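PDB 6D1P: glycosyl hydrolases family 2, sugar binding domain protein from Bacteroides uniformis str. 3978 T3 ii, which probably hydrolyses O-glycosidic bonds as a beta-glucuronidase of glycosyl hydrolase family 2 in a human gut bacterium. Local coordinates for residues A[207-212]-A[301-306]; A[217-222]-A[269-274]; A[223-228]-A[263-268]; A[246-251]-A[282-287]. One frame throughout, in Å; residues are numbered along the deposited sequence.

All four contacts lie in one beta-sandwich domain, the immunoglobulin-like module of family 2 glycosidases that spans roughly residues 202-306. Contacts 2 and 3 share strands 219-229 and 263-271, with centres about 18 Å apart along a three-stranded sheet whose third member is strand 203-213. Contact 4 joins strand 284-292 to the turn after strand 240-246 in the other, four-stranded sheet. Contact 1 packs 203-213 against 295-303, one strand from each sheet, and its centre lies 11 to 12 Å from the other three. Being formed by the first and last of these strands, it encloses the other contacts in sequence and closes the sandwich.

Contact 1: A[207-212]-A[301-306]; sequences IRIEAT and QHFGFR. With GOL (glycerol), chain E.
The CG2 methyl of I209 lies over one face of the F303 ring, 3.9 Å from its centroid and displaced toward the rim, a CH-pi contact. CG2 stands anti to the backbone N of I209 (CG1 at chi1 -57°), which leaves the other branch to run toward Q301, where CD1 meets CB at 3.8 Å. Two residues along the strand, A211 CB sits over a face of the F305 ring, 3.9 Å from the centroid, and also touches F303 CD2, approaching that ring obliquely. A small methyl suits this place, because the O of G304 comes within 3.3 Å of the same CB. The two strands belong to opposite sheets of the immunoglobulin-like sandwich, running at 23° to each other and 8.5 Å apart at their closest, so side chains rather than backbone bonds join them. A leucine in place of F303 would probably leave I209 CG2 without the flat face it rests on and open a gap beside A211. Where the segments draw together, near A211 and G304, a glycerol, probably from the crystallisation liquor, bridges them: its O2 gives a hydrogen bond to I209 O and receives one from A211 N, while G304 N donates to O1 at 2.9 Å. Behind this layer I222 packs on I209, F303 and F305, and the side chain of N416 bonds to the backbone of I207 and I209 and to Q301 OE1.

Contact 2: A[217-222]-A[269-274]; sequences GKQGSI and SLKRPQ
The side chain of R272 starts out along the carbonyl of G217: CB lies 3.6 Å from G217 O, and CG comes nearer still, at 3.2 Å. The chain bends at chi3 (92°), and NE donates to a water at 3.0 Å that in turn gives hydrogen bonds to G217 O and P273 O. The long aliphatic part of an arginine thus covers a carbonyl while its first nitrogen reaches the shared water, and G217 O lies at the edge of the guanidinium, near its plane. At the backbone, R272 N donates to K218 O from above the carbonyl plane, and G220 N bonds to L270 O at 2.6 Å, nearly in line with that carbonyl. The return bond from L270 N to G220 O is weak. P273 turns its ring to this strand: CG lies 3.9 Å from G220 CA, and CD meets the backbone of Q219 and G220. G220 fits here because a beta carbon would collide with the proline CG. An alanine at P273 would probably open a gap over G220 and leave the chain after R272 freer to turn. On the other face, Q219 CG and K271 CD lie alongside each other at 3.8 Å. P273 also packs on F305 and Y284, where the chain leaves this sheet for strand 284-292 of the other. This is the end of an antiparallel strand pair in an immunoglobulin-like sandwich.

Contact 3: A[223-228]-A[263-268]; sequences SIDIAF and ISSYQI
Antiparallel strands 219-229 and 263-271 pair here in the three-stranded sheet of the immunoglobulin-like sandwich, with 263-271 at the outer edge of that sheet within the chain. I224 with Y266 and I226 with S264 are the hydrogen-bonded pairs; D225 with S265 is the non-hydrogen-bonded pair between them, and S223 with Q267 and A227 with I263 are those flanking them. I224 N donates to Y266 O at 2.7 Å, and Y266 N returns a bond to I224 O. In the second pair S264 N lies in the plane of the I226 carbonyl at 3.0 Å, whereas I226 N approaches S264 O from above the carbonyl plane, 41° out of it, at 3.2 Å, so the two bonds of one ring differ in geometry, that from I226 N being the straighter at the hydrogen.

Side chains alternate between the two faces. I224, I226 and Y266 face the other sheet, where branched aliphatic and aromatic groups suit the core: I226 packs on F241 and L243. A tyrosine serves well at Y266, because its ring packs on F241 and I256 of the other sheet while its hydroxyl bonds to S258 OG on strand 252-259. F228 completes this layer, meeting F241 edge-to-face.

On the face with D225 and S265 most residues are polar, and S265 OG lies 3.1 Å from D225 OD1. D225 OD2 makes a long, weak ion pair with R208 NE of the neighbouring strand. I263 holds CG1 anti to its backbone N (chi1 -172°), which brings CD1 across to A227 CB at 3.7 Å and within 3.2 Å of I226 O.

Contact 4: A[246-251]-A[282-287]; sequences FSPEGK and ALYTCV
With CG anti to its carbonyl carbon (chi1 -60°), F246 swings its ring toward V287, whose CG2 touches the ring edge at CE2, 3.5 Å away. Y284 places its CG likewise (chi1 -76°), which sets its ring beneath P248: the proline CD sits over its centre, 3.5 Å from the centroid and 4° off the ring normal. This CH-pi contact suits a proline: its CD hydrogens are mildly polarised by the adjacent nitrogen and its ring cannot swing away. CB of the same proline lies 3.2 Å from L283 O, and CG meets the methyl of A282.

Backbone bonds set the spacing. F246 and T285 form a hydrogen-bonded antiparallel pair, T285 N donating to F246 O at 3.0 Å in the carbonyl plane, and F246 N to T285 O at 2.8 Å. The OH of Y284 accepts a hydrogen bond from Q274 N, and its ring meets F305 edge-to-face, so the hydroxyl and the ring each have a partner beyond P248.

S247 OG accepts from K251 N, and G250 has a positive phi, which favours glycine. S247 to G250 form a type I beta turn, the tight beta-hairpin connection between strands 240-246 and 252-259 of the immunoglobulin-like sandwich.

Contact 1: A[207-212]-A[301-306]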
loop_
_atom_site.group_PDB
_atom_site.type_symbol
_atom_site.label_atom_id
_atom_site.label_comp_id
_atom_site.label_asym_id
_atom_site.label_seq_id
_atom_site.Cartn_x
_atom_site.Cartn_y
_atom_site.Cartn_z
ATOM N N ILE A 207 -10.181 33.731 -23.889
ATOM C CA ILE A 207 -11.184 34.796 -23.919
ATOM C C ILE A 207 -11.187 35.519 -22.581
ATOM O O ILE A 207 -11.767 35.042 -21.597
ATOM C CB ILE A 207 -12.591 34.250 -24.248
ATOM C CG1 ILE A 207 -12.631 33.733 -25.687
ATOM C CG2 ILE A 207 -13.687 35.311 -23.998
ATOM C CD1 ILE A 207 -14.015 33.523 -26.223
ATOM N N ARG A 208 -10.548 36.677 -22.538
ATOM C CA ARG A 208 -10.388 37.438 -21.308
ATOM C C ARG A 208 -11.408 38.573 -21.287
ATOM O O ARG A 208 -11.560 39.300 -22.276
ATOM C CB ARG A 208 -8.953 37.966 -21.211
ATOM C CG ARG A 208 -8.691 39.031 -20.162
ATOM C CD ARG A 208 -7.475 39.860 -20.585
ATOM N NE ARG A 208 -6.877 40.604 -19.482
ATOM C CZ ARG A 208 -5.565 40.754 -19.328
ATOM N NH1 ARG A 208 -4.737 40.197 -20.206
ATOM N NH2 ARG A 208 -5.078 41.440 -18.296
ATOM N N ILE A 209 -12.116 38.713 -20.170
ATOM C CA ILE A 209 -13.224 39.647 -20.054
ATOM C C ILE A 209 -13.006 40.474 -18.798
ATOM O O ILE A 209 -13.070 39.941 -17.681
ATOM C CB ILE A 209 -14.579 38.933 -20.005
ATOM C CG1 ILE A 209 -14.765 38.061 -21.244
ATOM C CG2 ILE A 209 -15.706 39.945 -19.920
ATOM C CD1 ILE A 209 -16.113 37.399 -21.315
ATOM N N GLU A 210 -12.750 41.772 -18.972
ATOM C CA GLU A 210 -12.538 42.686 -17.857
ATOM C C GLU A 210 -13.689 43.688 -17.825
ATOM O O GLU A 210 -13.724 44.649 -18.599
ATOM C CB GLU A 210 -11.199 43.388 -17.977
ATOM C CG GLU A 210 -10.004 42.449 -18.053
ATOM C CD GLU A 210 -8.695 43.195 -17.845
ATOM O OE1 GLU A 210 -8.733 44.330 -17.318
ATOM O OE2 GLU A 210 -7.635 42.657 -18.208
ATOM N N ALA A 211 -14.641 43.443 -16.939
ATOM C CA ALA A 211 -15.703 44.387 -16.671
ATOM C C ALA A 211 -15.230 45.337 -15.582
ATOM O O ALA A 211 -14.752 44.895 -14.532
ATOM C CB ALA A 211 -16.980 43.663 -16.242
ATOM N N THR A 212 -15.365 46.638 -15.837
ATOM C CA THR A 212 -14.935 47.684 -14.923
ATOM C C THR A 212 -16.104 48.629 -14.661
ATOM O O THR A 212 -16.887 48.937 -15.569
ATOM C CB THR A 212 -13.724 48.444 -15.502
ATOM O OG1 THR A 212 -14.086 49.024 -16.759
ATOM C CG2 THR A 212 -12.582 47.486 -15.766
ATOM N N GLN A 301 -19.492 32.677 -21.585
ATOM C CA GLN A 301 -18.704 33.118 -20.443
ATOM C C GLN A 301 -19.543 34.030 -19.564
ATOM O O GLN A 301 -20.197 34.947 -20.070
ATOM C CB GLN A 301 -17.455 33.864 -20.908
ATOM C CG GLN A 301 -16.584 33.077 -21.836
ATOM C CD GLN A 301 -15.669 32.158 -21.080
ATOM O OE1 GLN A 301 -15.175 32.513 -20.002
ATOM N NE2 GLN A 301 -15.443 30.962 -21.626
ATOM N N HIS A 302 -19.508 33.801 -18.255
ATOM C CA HIS A 302 -20.103 34.744 -17.327
ATOM C C HIS A 302 -19.063 35.741 -16.832
ATOM O O HIS A 302 -17.857 35.492 -16.865
ATOM C CB HIS A 302 -20.732 34.029 -16.139
ATOM C CG HIS A 302 -21.806 33.064 -16.523
ATOM N ND1 HIS A 302 -21.535 31.830 -17.079
ATOM C CD2 HIS A 302 -23.154 33.155 -16.439
ATOM C CE1 HIS A 302 -22.672 31.200 -17.315
ATOM N NE2 HIS A 302 -23.670 31.982 -16.937
ATOM N N PHE A 303 -19.553 36.889 -16.379
ATOM C CA PHE A 303 -18.715 37.888 -15.732
ATOM C C PHE A 303 -19.627 38.807 -14.928
ATOM O O PHE A 303 -20.846 38.617 -14.886
ATOM C CB PHE A 303 -17.874 38.657 -16.754
ATOM C CG PHE A 303 -18.686 39.359 -17.800
ATOM C CD1 PHE A 303 -19.088 38.688 -18.944
ATOM C CD2 PHE A 303 -19.046 40.687 -17.637
ATOM C CE1 PHE A 303 -19.831 39.324 -19.913
ATOM C CE2 PHE A 303 -19.786 41.343 -18.605
ATOM C CZ PHE A 303 -20.183 40.660 -19.747
ATOM N N GLY A 304 -19.030 39.803 -14.291
ATOM C CA GLY A 304 -19.765 40.648 -13.366
ATOM C C GLY A 304 -19.163 42.031 -13.256
ATOM O O GLY A 304 -17.947 42.219 -13.380
ATOM N N PHE A 305 -20.029 43.008 -13.020
ATOM C CA PHE A 305 -19.621 44.380 -12.761
ATOM C C PHE A 305 -19.557 44.578 -11.254
ATOM O O PHE A 305 -20.566 44.450 -10.562
ATOM C CB PHE A 305 -20.592 45.373 -13.419
ATOM C CG PHE A 305 -20.525 45.377 -14.935
ATOM C CD1 PHE A 305 -21.370 44.574 -15.684
ATOM C CD2 PHE A 305 -19.605 46.169 -15.602
ATOM C CE1 PHE A 305 -21.297 44.566 -17.063
ATOM C CE2 PHE A 305 -19.537 46.171 -16.984
ATOM C CZ PHE A 305 -20.386 45.367 -17.712
ATOM N N ARG A 306 -18.375 44.882 -10.743
ATOM C CA ARG A 306 -18.256 45.168 -9.324
ATOM C C ARG A 306 -17.030 46.037 -9.110
ATOM O O ARG A 306 -16.103 46.048 -9.920
ATOM C CB ARG A 306 -18.168 43.888 -8.493
ATOM C CG ARG A 306 -17.221 42.850 -9.083
ATOM C CD ARG A 306 -16.288 42.334 -8.038
ATOM N NE ARG A 306 -15.239 41.483 -8.591
ATOM C CZ ARG A 306 -14.198 41.924 -9.293
ATOM N NH1 ARG A 306 -14.073 43.215 -9.574
ATOM N NH2 ARG A 306 -13.276 41.076 -9.722
HETATM C C1 GOL E . -15.319 40.213 -13.384
HETATM O O1 GOL E . -16.221 39.358 -13.991
HETATM C C2 GOL E . -14.157 40.423 -14.388
HETATM O O2 GOL E . -14.623 40.732 -15.669
HETATM C C3 GOL E . -13.344 41.579 -13.783
HETATM O O3 GOL E . -12.046 41.466 -14.300
#

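Contact 2: A[217-222]-A[269-274]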
loop_
_atom_site.group_PDB
_atom_site.type_symbol
_atom_site.label_atom_id
_atom_site.label_comp_id
_atom_site.label_asym_id
_atom_site.label_seq_id
_atom_site.Cartn_x
_atom_site.Cartn_y
_atom_site.Cartn_z
ATOM N N GLY A 217 -21.493 52.747 -9.607
ATOM C CA GLY A 217 -22.202 51.985 -10.611
ATOM C C GLY A 217 -22.834 52.803 -11.706
ATOM O O GLY A 217 -23.808 52.346 -12.313
ATOM N N LYS A 218 -22.295 53.996 -11.989
ATOM C CA LYS A 218 -22.872 54.856 -13.015
ATOM C C LYS A 218 -22.584 54.321 -14.417
ATOM O O LYS A 218 -23.497 54.178 -15.236
ATOM C CB LYS A 218 -22.351 56.287 -12.844
ATOM C CG LYS A 218 -22.876 56.971 -11.578
ATOM C CD LYS A 218 -21.896 57.997 -10.988
ATOM C CE LYS A 218 -20.561 57.348 -10.598
ATOM N NZ LYS A 218 -19.897 57.882 -9.362
ATOM N N GLN A 219 -21.327 54.018 -14.720
ATOM C CA GLN A 219 -21.015 53.438 -16.016
ATOM C C GLN A 219 -20.306 52.100 -15.861
ATOM O O GLN A 219 -19.822 51.725 -14.792
ATOM C CB GLN A 219 -20.156 54.375 -16.866
ATOM C CG GLN A 219 -20.954 55.390 -17.631
ATOM C CD GLN A 219 -20.299 56.737 -17.549
ATOM O OE1 GLN A 219 -19.132 56.823 -17.167
ATOM N NE2 GLN A 219 -21.034 57.797 -17.876
ATOM N N GLY A 220 -20.248 51.392 -16.969
ATOM C CA GLY A 220 -19.529 50.144 -17.025
ATOM C C GLY A 220 -18.779 50.054 -18.330
ATOM O O GLY A 220 -19.200 50.588 -19.360
ATOM N N SER A 221 -17.652 49.371 -18.272
ATOM C CA SER A 221 -16.848 49.118 -19.450
ATOM C C SER A 221 -16.536 47.629 -19.519
ATOM O O SER A 221 -16.316 46.989 -18.488
ATOM C CB SER A 221 -15.572 49.946 -19.404
ATOM O OG SER A 221 -15.134 50.213 -20.717
ATOM N N ILE A 222 -16.540 47.078 -20.731
ATOM C CA ILE A 222 -16.233 45.673 -20.969
ATOM C C ILE A 222 -15.116 45.636 -21.993
ATOM O O ILE A 222 -15.361 45.815 -23.188
ATOM C CB ILE A 222 -17.441 44.874 -21.467
ATOM C CG1 ILE A 222 -18.661 45.106 -20.576
ATOM C CG2 ILE A 222 -17.099 43.382 -21.532
ATOM C CD1 ILE A 222 -19.941 44.508 -21.133
ATOM N N SER A 269 -19.420 49.715 -24.150
ATOM C CA SER A 269 -19.891 50.705 -23.193
ATOM C C SER A 269 -21.205 50.242 -22.575
ATOM O O SER A 269 -21.948 49.472 -23.187
ATOM C CB SER A 269 -20.081 52.060 -23.894
ATOM O OG SER A 269 -20.496 51.901 -25.257
ATOM N N LEU A 270 -21.494 50.717 -21.358
ATOM C CA LEU A 270 -22.721 50.304 -20.677
ATOM C C LEU A 270 -23.029 51.230 -19.512
ATOM O O LEU A 270 -22.154 51.499 -18.683
ATOM C CB LEU A 270 -22.611 48.856 -20.174
ATOM C CG LEU A 270 -23.775 48.249 -19.385
ATOM C CD1 LEU A 270 -25.011 48.004 -20.250
ATOM C CD2 LEU A 270 -23.330 46.950 -18.743
ATOM N N LYS A 271 -24.283 51.676 -19.433
ATOM C CA LYS A 271 -24.761 52.609 -18.423
ATOM C C LYS A 271 -25.433 51.857 -17.278
ATOM O O LYS A 271 -26.030 50.799 -17.480
ATOM C CB LYS A 271 -25.746 53.611 -19.045
ATOM C CG LYS A 271 -25.141 54.964 -19.516
ATOM C CD LYS A 271 -23.740 54.869 -20.178
ATOM C CE LYS A 271 -23.725 54.103 -21.521
ATOM N NZ LYS A 271 -22.339 53.977 -22.085
ATOM N N ARG A 272 -25.342 52.435 -16.065
ATOM C CA ARG A 272 -25.677 51.861 -14.754
ATOM C C ARG A 272 -25.845 50.342 -14.767
ATOM O O ARG A 272 -26.950 49.841 -14.501
ATOM C CB ARG A 272 -26.942 52.513 -14.172
ATOM C CG ARG A 272 -26.651 53.616 -13.130
ATOM C CD ARG A 272 -27.814 53.890 -12.145
ATOM N NE ARG A 272 -27.719 53.094 -10.913
ATOM C CZ ARG A 272 -28.622 53.102 -9.928
ATOM N NH1 ARG A 272 -29.711 53.869 -10.011
ATOM N NH2 ARG A 272 -28.433 52.343 -8.852
ATOM N N PRO A 273 -24.769 49.585 -15.035
ATOM C CA PRO A 273 -24.878 48.116 -15.085
ATOM C C PRO A 273 -25.406 47.502 -13.794
ATOM O O PRO A 273 -25.228 48.037 -12.699
ATOM C CB PRO A 273 -23.433 47.658 -15.355
ATOM C CG PRO A 273 -22.563 48.855 -15.013
ATOM C CD PRO A 273 -23.408 50.046 -15.359
ATOM N N GLN A 274 -26.079 46.365 -13.937
ATOM C CA GLN A 274 -26.411 45.559 -12.770
ATOM C C GLN A 274 -25.129 45.134 -12.070
ATOM O O GLN A 274 -24.217 44.599 -12.700
ATOM C CB GLN A 274 -27.212 44.327 -13.180
ATOM C CG GLN A 274 -28.649 44.595 -13.551
ATOM C CD GLN A 274 -29.556 43.434 -13.180
ATOM O OE1 GLN A 274 -30.084 42.739 -14.055
ATOM N NE2 GLN A 274 -29.740 43.217 -11.872
HETATM O O HOH W 1 -25.990 50.616 -10.820
#

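Contact 3: A[223-228]-A[263-268]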
loop_
_atom_site.group_PDB
_atom_site.type_symbol
_atom_site.label_atom_id
_atom_site.label_comp_id
_atom_site.label_asym_id
_atom_site.label_seq_id
_atom_site.Cartn_x
_atom_site.Cartn_y
_atom_site.Cartn_z
ATOM N N SER A 223 -13.895 45.379 -21.550
ATOM C CA SER A 223 -12.808 45.101 -22.473
ATOM C C SER A 223 -12.725 43.592 -22.675
ATOM O O SER A 223 -12.745 42.831 -21.705
ATOM C CB SER A 223 -11.492 45.669 -21.943
ATOM O OG SER A 223 -10.397 45.166 -22.684
ATOM N N ILE A 224 -12.665 43.159 -23.932
ATOM C CA ILE A 224 -12.681 41.741 -24.271
ATOM C C ILE A 224 -11.519 41.444 -25.207
ATOM O O ILE A 224 -11.442 42.008 -26.305
ATOM C CB ILE A 224 -14.010 41.318 -24.912
ATOM C CG1 ILE A 224 -15.134 41.468 -23.901
ATOM C CG2 ILE A 224 -13.946 39.886 -25.375
ATOM C CD1 ILE A 224 -16.440 40.930 -24.394
ATOM N N ASP A 225 -10.634 40.543 -24.783
ATOM C CA ASP A 225 -9.491 40.105 -25.576
ATOM C C ASP A 225 -9.663 38.639 -25.935
ATOM O O ASP A 225 -9.924 37.809 -25.058
ATOM C CB ASP A 225 -8.181 40.309 -24.815
ATOM C CG ASP A 225 -8.007 41.735 -24.337
ATOM O OD1 ASP A 225 -8.304 42.661 -25.125
ATOM O OD2 ASP A 225 -7.589 41.933 -23.173
ATOM N N ILE A 226 -9.496 38.325 -27.216
ATOM C CA ILE A 226 -9.781 37.002 -27.753
ATOM C C ILE A 226 -8.590 36.529 -28.567
ATOM O O ILE A 226 -8.124 37.243 -29.462
ATOM C CB ILE A 226 -11.048 37.009 -28.624
ATOM C CG1 ILE A 226 -12.275 37.281 -27.758
ATOM C CG2 ILE A 226 -11.186 35.687 -29.378
ATOM C CD1 ILE A 226 -13.564 37.006 -28.454
ATOM N N ALA A 227 -8.124 35.314 -28.285
ATOM C CA ALA A 227 -6.996 34.716 -28.980
ATOM C C ALA A 227 -7.424 33.425 -29.666
ATOM O O ALA A 227 -8.196 32.643 -29.105
ATOM C CB ALA A 227 -5.854 34.434 -28.012
ATOM N N PHE A 228 -6.902 33.195 -30.870
ATOM C CA PHE A 228 -7.283 32.056 -31.697
ATOM C C PHE A 228 -6.105 31.115 -31.918
ATOM O O PHE A 228 -4.976 31.559 -32.157
ATOM C CB PHE A 228 -7.821 32.511 -33.068
ATOM C CG PHE A 228 -9.183 33.142 -33.013
ATOM C CD1 PHE A 228 -9.321 34.519 -32.892
ATOM C CD2 PHE A 228 -10.328 32.357 -33.082
ATOM C CE1 PHE A 228 -10.574 35.102 -32.838
ATOM C CE2 PHE A 228 -11.589 32.932 -33.031
ATOM C CZ PHE A 228 -11.710 34.311 -32.912
ATOM N N ILE A 263 -5.086 37.706 -32.587
ATOM C CA ILE A 263 -5.500 38.334 -31.343
ATOM C C ILE A 263 -6.344 39.548 -31.695
ATOM O O ILE A 263 -6.041 40.284 -32.641
ATOM C CB ILE A 263 -4.299 38.701 -30.442
ATOM C CG1 ILE A 263 -4.780 39.174 -29.061
ATOM C CG2 ILE A 263 -3.403 39.726 -31.113
ATOM C CD1 ILE A 263 -5.273 38.058 -28.134
ATOM N N SER A 264 -7.436 39.721 -30.956
ATOM C CA SER A 264 -8.399 40.783 -31.180
ATOM C C SER A 264 -8.716 41.445 -29.849
ATOM O O SER A 264 -8.436 40.897 -28.778
ATOM C CB SER A 264 -9.685 40.238 -31.806
ATOM O OG SER A 264 -9.411 39.203 -32.733
ATOM N N SER A 265 -9.310 42.631 -29.920
ATOM C CA SER A 265 -9.690 43.349 -28.715
ATOM C C SER A 265 -10.900 44.207 -29.030
ATOM O O SER A 265 -11.015 44.754 -30.130
ATOM C CB SER A 265 -8.542 44.206 -28.184
ATOM O OG SER A 265 -7.392 43.411 -27.959
ATOM N N TYR A 266 -11.808 44.296 -28.063
ATOM C CA TYR A 266 -13.073 44.985 -28.239
ATOM C C TYR A 266 -13.445 45.597 -26.904
ATOM O O TYR A 266 -13.217 44.982 -25.860
ATOM C CB TYR A 266 -14.171 44.030 -28.719
ATOM C CG TYR A 266 -13.723 43.181 -29.889
ATOM C CD1 TYR A 266 -13.116 41.944 -29.683
ATOM C CD2 TYR A 266 -13.870 43.632 -31.196
ATOM C CE1 TYR A 266 -12.692 41.176 -30.738
ATOM C CE2 TYR A 266 -13.446 42.868 -32.261
ATOM C CZ TYR A 266 -12.854 41.639 -32.030
ATOM O OH TYR A 266 -12.431 40.869 -33.091
ATOM N N GLN A 267 -13.993 46.812 -26.932
ATOM C CA GLN A 267 -14.391 47.480 -25.702
ATOM C C GLN A 267 -15.788 48.058 -25.851
ATOM O O GLN A 267 -16.032 48.897 -26.722
ATOM C CB GLN A 267 -13.389 48.559 -25.306
ATOM C CG GLN A 267 -13.510 48.912 -23.843
ATOM C CD GLN A 267 -12.646 50.081 -23.483
ATOM O OE1 GLN A 267 -13.144 51.141 -23.101
ATOM N NE2 GLN A 267 -11.337 49.907 -23.613
ATOM N N ILE A 268 -16.686 47.615 -24.984
ATOM C CA ILE A 268 -18.106 47.912 -25.065
ATOM C C ILE A 268 -18.475 48.817 -23.899
ATOM O O ILE A 268 -17.891 48.739 -22.811
ATOM C CB ILE A 268 -18.927 46.601 -25.073
ATOM C CG1 ILE A 268 -18.715 45.855 -26.397
ATOM C CG2 ILE A 268 -20.400 46.862 -24.828
ATOM C CD1 ILE A 268 -17.986 44.530 -26.274
#

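Contact 4: A[246-251]-A[282-287]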
loop_
_atom_site.group_PDB
_atom_site.type_symbol
_atom_site.label_atom_id
_atom_site.label_comp_id
_atom_site.label_asym_id
_atom_site.label_seq_id
_atom_site.Cartn_x
_atom_site.Cartn_y
_atom_site.Cartn_z
ATOM N N PHE A 246 -25.047 39.391 -23.191
ATOM C CA PHE A 246 -26.412 39.306 -22.688
ATOM C C PHE A 246 -26.493 39.753 -21.235
ATOM O O PHE A 246 -25.600 39.463 -20.438
ATOM C CB PHE A 246 -26.948 37.883 -22.807
ATOM C CG PHE A 246 -26.971 37.367 -24.212
ATOM C CD1 PHE A 246 -28.081 37.575 -25.021
ATOM C CD2 PHE A 246 -25.883 36.676 -24.729
ATOM C CE1 PHE A 246 -28.103 37.098 -26.320
ATOM C CE2 PHE A 246 -25.897 36.202 -26.025
ATOM C CZ PHE A 246 -27.010 36.408 -26.824
ATOM N N SER A 247 -27.585 40.439 -20.897
ATOM C CA SER A 247 -27.817 40.926 -19.544
ATOM C C SER A 247 -28.080 39.757 -18.602
ATOM O O SER A 247 -28.285 38.625 -19.043
ATOM C CB SER A 247 -29.003 41.885 -19.528
ATOM O OG SER A 247 -30.224 41.164 -19.587
ATOM N N PRO A 248 -28.081 40.000 -17.280
ATOM C CA PRO A 248 -28.475 38.940 -16.335
ATOM C C PRO A 248 -29.915 38.476 -16.507
ATOM O O PRO A 248 -30.387 37.609 -15.761
ATOM C CB PRO A 248 -28.258 39.584 -14.957
ATOM C CG PRO A 248 -27.875 41.010 -15.210
ATOM C CD PRO A 248 -27.387 41.112 -16.608
ATOM N N GLU A 249 -30.620 39.038 -17.493
ATOM C CA GLU A 249 -31.976 38.632 -17.836
ATOM C C GLU A 249 -32.069 37.915 -19.173
ATOM O O GLU A 249 -33.156 37.464 -19.545
ATOM C CB GLU A 249 -32.892 39.853 -17.860
ATOM C CG GLU A 249 -32.455 40.915 -16.910
ATOM C CD GLU A 249 -32.872 40.591 -15.514
ATOM O OE1 GLU A 249 -33.497 39.522 -15.327
ATOM O OE2 GLU A 249 -32.589 41.407 -14.611
ATOM N N GLY A 250 -30.969 37.793 -19.902
ATOM C CA GLY A 250 -30.994 37.167 -21.201
ATOM C C GLY A 250 -31.139 38.138 -22.340
ATOM O O GLY A 250 -31.099 37.714 -23.501
ATOM N N LYS A 251 -31.300 39.424 -22.041
ATOM C CA LYS A 251 -31.539 40.438 -23.053
ATOM C C LYS A 251 -30.208 40.929 -23.592
ATOM O O LYS A 251 -29.315 41.294 -22.821
ATOM C CB LYS A 251 -32.349 41.604 -22.480
ATOM C CG LYS A 251 -33.851 41.328 -22.334
ATOM C CD LYS A 251 -34.200 40.629 -21.020
ATOM C CE LYS A 251 -35.588 39.981 -21.073
ATOM N NZ LYS A 251 -35.557 38.749 -21.918
ATOM N N ALA A 282 -25.633 39.326 -9.580
ATOM C CA ALA A 282 -26.000 39.521 -10.975
ATOM C C ALA A 282 -24.821 39.198 -11.884
ATOM O O ALA A 282 -23.743 39.792 -11.763
ATOM C CB ALA A 282 -26.475 40.957 -11.203
ATOM N N LEU A 283 -25.037 38.273 -12.809
ATOM C CA LEU A 283 -24.018 37.838 -13.745
ATOM C C LEU A 283 -24.445 38.182 -15.160
ATOM O O LEU A 283 -25.583 37.899 -15.552
ATOM C CB LEU A 283 -23.776 36.335 -13.633
ATOM C CG LEU A 283 -23.056 35.810 -12.396
ATOM C CD1 LEU A 283 -23.109 34.269 -12.350
ATOM C CD2 LEU A 283 -21.629 36.298 -12.420
ATOM N N TYR A 284 -23.539 38.804 -15.910
ATOM C CA TYR A 284 -23.687 38.994 -17.340
ATOM C C TYR A 284 -23.100 37.801 -18.074
ATOM O O TYR A 284 -22.349 37.001 -17.510
ATOM C CB TYR A 284 -22.991 40.276 -17.797
ATOM C CG TYR A 284 -23.716 41.560 -17.462
ATOM C CD1 TYR A 284 -23.826 41.992 -16.148
ATOM C CD2 TYR A 284 -24.274 42.350 -18.464
ATOM C CE1 TYR A 284 -24.471 43.160 -15.834
ATOM C CE2 TYR A 284 -24.931 43.537 -18.161
ATOM C CZ TYR A 284 -25.027 43.935 -16.842
ATOM O OH TYR A 284 -25.678 45.107 -16.510
ATOM N N THR A 285 -23.433 37.699 -19.358
ATOM C CA THR A 285 -22.951 36.613 -20.193
ATOM C C THR A 285 -22.341 37.172 -21.466
ATOM O O THR A 285 -22.836 38.154 -22.019
ATOM C CB THR A 285 -24.075 35.625 -20.532
ATOM O OG1 THR A 285 -24.222 34.697 -19.450
ATOM C CG2 THR A 285 -23.762 34.842 -21.802
ATOM N N CYS A 286 -21.245 36.560 -21.902
ATOM C CA CYS A 286 -20.630 36.855 -23.184
ATOM C C CYS A 286 -20.569 35.570 -23.994
ATOM O O CYS A 286 -20.051 34.555 -23.517
ATOM C CB CYS A 286 -19.234 37.446 -22.991
ATOM S SG CYS A 286 -18.283 37.624 -24.509
ATOM N N VAL A 287 -21.115 35.603 -25.206
ATOM C CA VAL A 287 -21.139 34.439 -26.086
ATOM C C VAL A 287 -20.303 34.763 -27.313
ATOM O O VAL A 287 -20.601 35.716 -28.048
ATOM C CB VAL A 287 -22.570 34.046 -26.493
ATOM C CG1 VAL A 287 -22.539 32.805 -27.357
ATOM C CG2 VAL A 287 -23.450 33.822 -25.275
#